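Local atomic coordinates of processed glycerol phosphate lipoteichoic acid synthase 2 (Bacillus subtilis, PDB entry 2W8D), a protein that belongs to the sulfatase family of the alkaline phosphatase clan, its C-terminal domain built round a mixed beta-sheet with a magnesium ion bound. Residues 103-114 / 137-146. Numbering follows the deposited sequence.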
loop_
_atom_site.group_PDB
_atom_site.type_symbol
_atom_site.label_atom_id
_atom_site.label_comp_id
_atom_site.label_asym_id
_atom_site.label_seq_id
_atom_site.Cartn_x
_atom_site.Cartn_y
_atom_site.Cartn_z
ATOM N N VAL A 103 -2.594 14.864 -0.739
ATOM C CA VAL A 103 -2.701 15.047 0.705
ATOM C C VAL A 103 -1.325 15.290 1.366
ATOM O O VAL A 103 -1.234 16.092 2.273
ATOM C CB VAL A 103 -3.450 13.866 1.422
ATOM C CG1 VAL A 103 -2.757 12.514 1.181
ATOM C CG2 VAL A 103 -3.588 14.161 2.941
ATOM N N PHE A 104 -0.275 14.611 0.898
ATOM C CA PHE A 104 1.097 14.879 1.379
ATOM C C PHE A 104 1.520 16.323 1.205
ATOM O O PHE A 104 2.141 16.909 2.101
ATOM C CB PHE A 104 2.129 13.976 0.685
ATOM C CG PHE A 104 2.545 12.778 1.505
ATOM C CD1 PHE A 104 1.599 11.846 1.943
ATOM C CD2 PHE A 104 3.903 12.564 1.836
ATOM C CE1 PHE A 104 1.992 10.683 2.694
ATOM C CE2 PHE A 104 4.297 11.425 2.587
ATOM C CZ PHE A 104 3.341 10.488 3.021
ATOM N N VAL A 105 1.211 16.892 0.034
ATOM C CA VAL A 105 1.588 18.260 -0.245
ATOM C C VAL A 105 0.741 19.238 0.555
ATOM O O VAL A 105 1.256 20.250 1.024
ATOM C CB VAL A 105 1.457 18.583 -1.760
ATOM C CG1 VAL A 105 1.737 20.068 -2.041
ATOM C CG2 VAL A 105 2.357 17.682 -2.585
ATOM N N ASN A 106 -0.555 18.966 0.708
ATOM C CA ASN A 106 -1.459 20.037 1.185
ATOM C C ASN A 106 -1.904 19.927 2.650
ATOM O O ASN A 106 -2.331 20.919 3.227
ATOM C CB ASN A 106 -2.680 20.154 0.267
ATOM C CG ASN A 106 -2.323 20.727 -1.087
ATOM O OD1 ASN A 106 -1.667 21.748 -1.177
ATOM N ND2 ASN A 106 -2.752 20.073 -2.141
ATOM N N LYS A 107 -1.782 18.740 3.244
ATOM C CA LYS A 107 -2.321 18.498 4.576
ATOM C C LYS A 107 -1.273 18.094 5.576
ATOM O O LYS A 107 -1.608 17.475 6.604
ATOM C CB LYS A 107 -3.379 17.402 4.514
ATOM C CG LYS A 107 -4.605 17.752 3.744
ATOM C CD LYS A 107 -5.283 18.995 4.322
ATOM C CE LYS A 107 -6.560 19.291 3.575
ATOM N NZ LYS A 107 -7.102 20.656 3.939
ATOM N N ALA A 108 -0.015 18.447 5.295
ATOM C CA ALA A 108 1.113 18.040 6.158
ATOM C C ALA A 108 1.132 18.738 7.528
ATOM O O ALA A 108 1.857 18.299 8.423
ATOM C CB ALA A 108 2.481 18.141 5.440
ATOM N N GLN A 109 0.308 19.770 7.686
ATOM C CA GLN A 109 0.115 20.431 8.975
ATOM C C GLN A 109 -1.112 19.909 9.732
ATOM O O GLN A 109 -1.384 20.355 10.862
ATOM C CB GLN A 109 -0.015 21.947 8.825
ATOM C CG GLN A 109 1.267 22.713 8.608
ATOM C CD GLN A 109 0.953 24.202 8.375
ATOM O OE1 GLN A 109 0.385 24.552 7.336
ATOM N NE2 GLN A 109 1.259 25.073 9.363
ATOM N N ASN A 110 -1.858 18.975 9.137
ATOM C CA ASN A 110 -2.919 18.321 9.916
ATOM C C ASN A 110 -2.333 17.664 11.191
ATOM O O ASN A 110 -1.148 17.308 11.204
ATOM C CB ASN A 110 -3.720 17.312 9.062
ATOM C CG ASN A 110 -4.946 17.950 8.393
ATOM O OD1 ASN A 110 -4.970 19.160 8.115
ATOM N ND2 ASN A 110 -5.967 17.150 8.155
ATOM N N THR A 111 -3.139 17.535 12.250
ATOM C CA THR A 111 -2.775 16.685 13.379
ATOM C C THR A 111 -3.113 15.220 13.052
ATOM O O THR A 111 -4.249 14.880 12.710
ATOM C CB THR A 111 -3.465 17.129 14.699
ATOM O OG1 THR A 111 -3.057 18.479 15.057
ATOM C CG2 THR A 111 -3.127 16.150 15.840
ATOM N N LEU A 112 -2.111 14.355 13.137
ATOM C CA LEU A 112 -2.284 12.959 12.772
ATOM C C LEU A 112 -2.022 11.997 13.932
ATOM O O LEU A 112 -1.304 12.323 14.884
ATOM C CB LEU A 112 -1.391 12.623 11.571
ATOM C CG LEU A 112 -1.700 13.371 10.272
ATOM C CD1 LEU A 112 -0.754 12.899 9.222
ATOM C CD2 LEU A 112 -3.142 13.168 9.831
ATOM N N GLN A 113 -2.619 10.811 13.845
ATOM C CA GLN A 113 -2.418 9.787 14.861
ATOM C C GLN A 113 -2.037 8.493 14.160
ATOM O O GLN A 113 -2.759 7.504 14.186
ATOM C CB GLN A 113 -3.638 9.690 15.781
ATOM C CG GLN A 113 -3.939 11.068 16.372
ATOM C CD GLN A 113 -5.246 11.189 17.123
ATOM O OE1 GLN A 113 -6.202 10.509 16.815
ATOM N NE2 GLN A 113 -5.294 12.104 18.101
ATOM N N SER A 114 -0.881 8.530 13.513
ATOM C CA SER A 114 -0.387 7.430 12.688
ATOM C C SER A 114 0.040 6.175 13.452
ATOM O O SER A 114 0.323 6.225 14.658
ATOM C CB SER A 114 0.830 7.909 11.910
ATOM O OG SER A 114 0.503 9.063 11.160
ATOM N N TRP A 137 7.513 14.638 -3.149
ATOM C CA TRP A 137 6.190 14.494 -2.549
ATOM C C TRP A 137 6.080 15.114 -1.157
ATOM O O TRP A 137 5.248 14.686 -0.377
ATOM C CB TRP A 137 5.745 13.025 -2.482
ATOM C CG TRP A 137 5.152 12.411 -3.727
ATOM C CD1 TRP A 137 5.500 11.211 -4.283
ATOM C CD2 TRP A 137 4.093 12.942 -4.553
ATOM N NE1 TRP A 137 4.736 10.965 -5.410
ATOM C CE2 TRP A 137 3.860 12.003 -5.591
ATOM C CE3 TRP A 137 3.299 14.101 -4.498
ATOM C CZ2 TRP A 137 2.889 12.203 -6.591
ATOM C CZ3 TRP A 137 2.330 14.295 -5.481
ATOM C CH2 TRP A 137 2.136 13.346 -6.517
ATOM N N ASN A 138 6.876 16.135 -0.837
ATOM C CA ASN A 138 6.792 16.779 0.481
ATOM C C ASN A 138 6.943 15.779 1.681
ATOM O O ASN A 138 6.462 16.039 2.803
ATOM C CB ASN A 138 5.487 17.584 0.587
ATOM C CG ASN A 138 5.531 18.658 1.658
ATOM O OD1 ASN A 138 6.545 19.292 1.856
ATOM N ND2 ASN A 138 4.401 18.891 2.330
ATOM N N ARG A 139 7.611 14.650 1.449
ATOM C CA ARG A 139 7.767 13.634 2.494
ATOM C C ARG A 139 8.413 14.183 3.760
ATOM O O ARG A 139 7.996 13.846 4.839
ATOM C CB ARG A 139 8.560 12.409 1.997
ATOM C CG ARG A 139 7.805 11.608 0.950
ATOM C CD ARG A 139 8.565 10.374 0.573
ATOM N NE ARG A 139 7.781 9.485 -0.268
ATOM C CZ ARG A 139 7.944 9.342 -1.582
ATOM N NH1 ARG A 139 7.180 8.476 -2.253
ATOM N NH2 ARG A 139 8.848 10.081 -2.228
ATOM N N ASN A 140 9.439 15.001 3.637
ATOM C CA ASN A 140 10.084 15.488 4.844
ATOM C C ASN A 140 9.175 16.308 5.772
ATOM O O ASN A 140 9.416 16.354 6.964
ATOM C CB ASN A 140 11.428 16.191 4.574
ATOM C CG ASN A 140 11.288 17.483 3.826
ATOM O OD1 ASN A 140 10.249 17.797 3.287
ATOM N ND2 ASN A 140 12.368 18.241 3.768
ATOM N N GLU A 141 8.136 16.933 5.241
ATOM C CA GLU A 141 7.176 17.663 6.097
ATOM C C GLU A 141 6.135 16.681 6.684
ATOM O O GLU A 141 5.900 16.693 7.895
ATOM C CB GLU A 141 6.527 18.874 5.379
ATOM C CG GLU A 141 5.938 19.839 6.370
ATOM C CD GLU A 141 5.010 20.955 5.813
ATOM O OE1 GLU A 141 4.673 20.988 4.583
ATOM O OE2 GLU A 141 4.608 21.803 6.675
HETATM N N MSE A 142 5.582 15.804 5.854
HETATM C CA MSE A 142 4.489 14.915 6.248
HETATM C C MSE A 142 4.875 13.794 7.211
HETATM O O MSE A 142 4.080 13.399 8.052
HETATM C CB MSE A 142 3.829 14.290 4.998
HETATM C CG MSE A 142 2.785 13.188 5.269
HETATM SE SE MSE A 142 1.246 13.883 6.338
HETATM C CE MSE A 142 -0.004 14.570 4.957
ATOM N N TYR A 143 6.079 13.260 7.052
ATOM C CA TYR A 143 6.573 12.229 7.928
ATOM C C TYR A 143 6.731 12.762 9.329
ATOM O O TYR A 143 6.590 12.020 10.283
ATOM C CB TYR A 143 7.911 11.707 7.442
ATOM C CG TYR A 143 7.843 10.787 6.250
ATOM C CD1 TYR A 143 6.636 10.286 5.758
ATOM C CD2 TYR A 143 9.010 10.405 5.620
ATOM C CE1 TYR A 143 6.620 9.450 4.626
ATOM C CE2 TYR A 143 9.008 9.581 4.536
ATOM C CZ TYR A 143 7.838 9.097 4.041
ATOM O OH TYR A 143 7.950 8.260 2.957
ATOM N N LYS A 144 7.007 14.052 9.461
ATOM C CA LYS A 144 7.201 14.625 10.782
ATOM C C LYS A 144 5.864 14.638 11.490
ATOM O O LYS A 144 5.781 14.347 12.694
ATOM C CB LYS A 144 7.724 16.044 10.678
ATOM C CG LYS A 144 9.118 16.142 10.167
ATOM C CD LYS A 144 9.448 17.602 10.067
ATOM C CE LYS A 144 10.857 17.864 10.413
ATOM N NZ LYS A 144 11.646 18.005 9.194
ATOM N N ALA A 145 4.813 14.959 10.738
ATOM C CA ALA A 145 3.466 14.951 11.283
ATOM C C ALA A 145 3.080 13.516 11.677
ATOM O O ALA A 145 2.287 13.307 12.604
ATOM C CB ALA A 145 2.468 15.520 10.246
ATOM N N GLU A 146 3.645 12.540 10.971
ATOM C CA GLU A 146 3.285 11.125 11.187
ATOM C C GLU A 146 4.094 10.454 12.309
ATOM O O GLU A 146 3.843 9.301 12.667
ATOM C CB GLU A 146 3.373 10.315 9.874
ATOM C CG GLU A 146 2.299 10.709 8.844
ATOM C CD GLU A 146 2.358 9.908 7.519
ATOM O OE1 GLU A 146 3.456 9.409 7.118
ATOM O OE2 GLU A 146 1.270 9.784 6.884
HETATM O O HOH W 1 0.912 11.034 14.148
HETATM O O HOH W 2 0.699 15.213 13.771
#
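The side-chain amide of Asn138 ties both segments together: ND2 donates to Phe104 O at 3.0 Å, an almost straight bond with the donor tilted 25° from the carbonyl plane. The same nitrogen donates to Glu141 OE1 at 3.1 Å, and both acceptors lie close to the amide plane, so the two bonds fix its rotation. Next to this junction Ala108 CB rests against the Glu141 carboxylate. The aromatic centre is Phe104, whose ring takes Met142 CG over the middle of one face, 3.4 Å from the centroid, as a CH-pi contact. Met142, a selenomethionine, starts with CG anti to its backbone N (chi1 172°) and then bends twice; SE stands farther above the same face in a Met-aromatic contact, 3.6 Å from Leu112 CD1, while CE reaches Val103 O and Lys107 O. At the ring's edge lie Trp137 O and Tyr143 CE1, the latter 3.7 Å from Phe104 CE2. Ala145 CB packs on Ala108 O, and two waters bridge the backbone of Ala145, through its O, to Leu112 N, 3.0 Å from its water, and to Ser114 N in the loop. Helix 86-93 lies against the pair: Phe89 touches Phe104, Glu88 holds Arg139 by a salt bridge and Tyr143 OH by a hydrogen bond, and Asn93 binds Ser114 OG and Glu146 OE2. Trp137 NE1 donates a hydrogen bond to a phosphate oxygen of phosphothreonine 84, a magnesium ligand, bringing the segment's start to the metal site; Arg139 and Tyr143 reach strands 125-130 and 189-194, setting the pair beside the mixed sheet of the alkaline phosphatase-type domain.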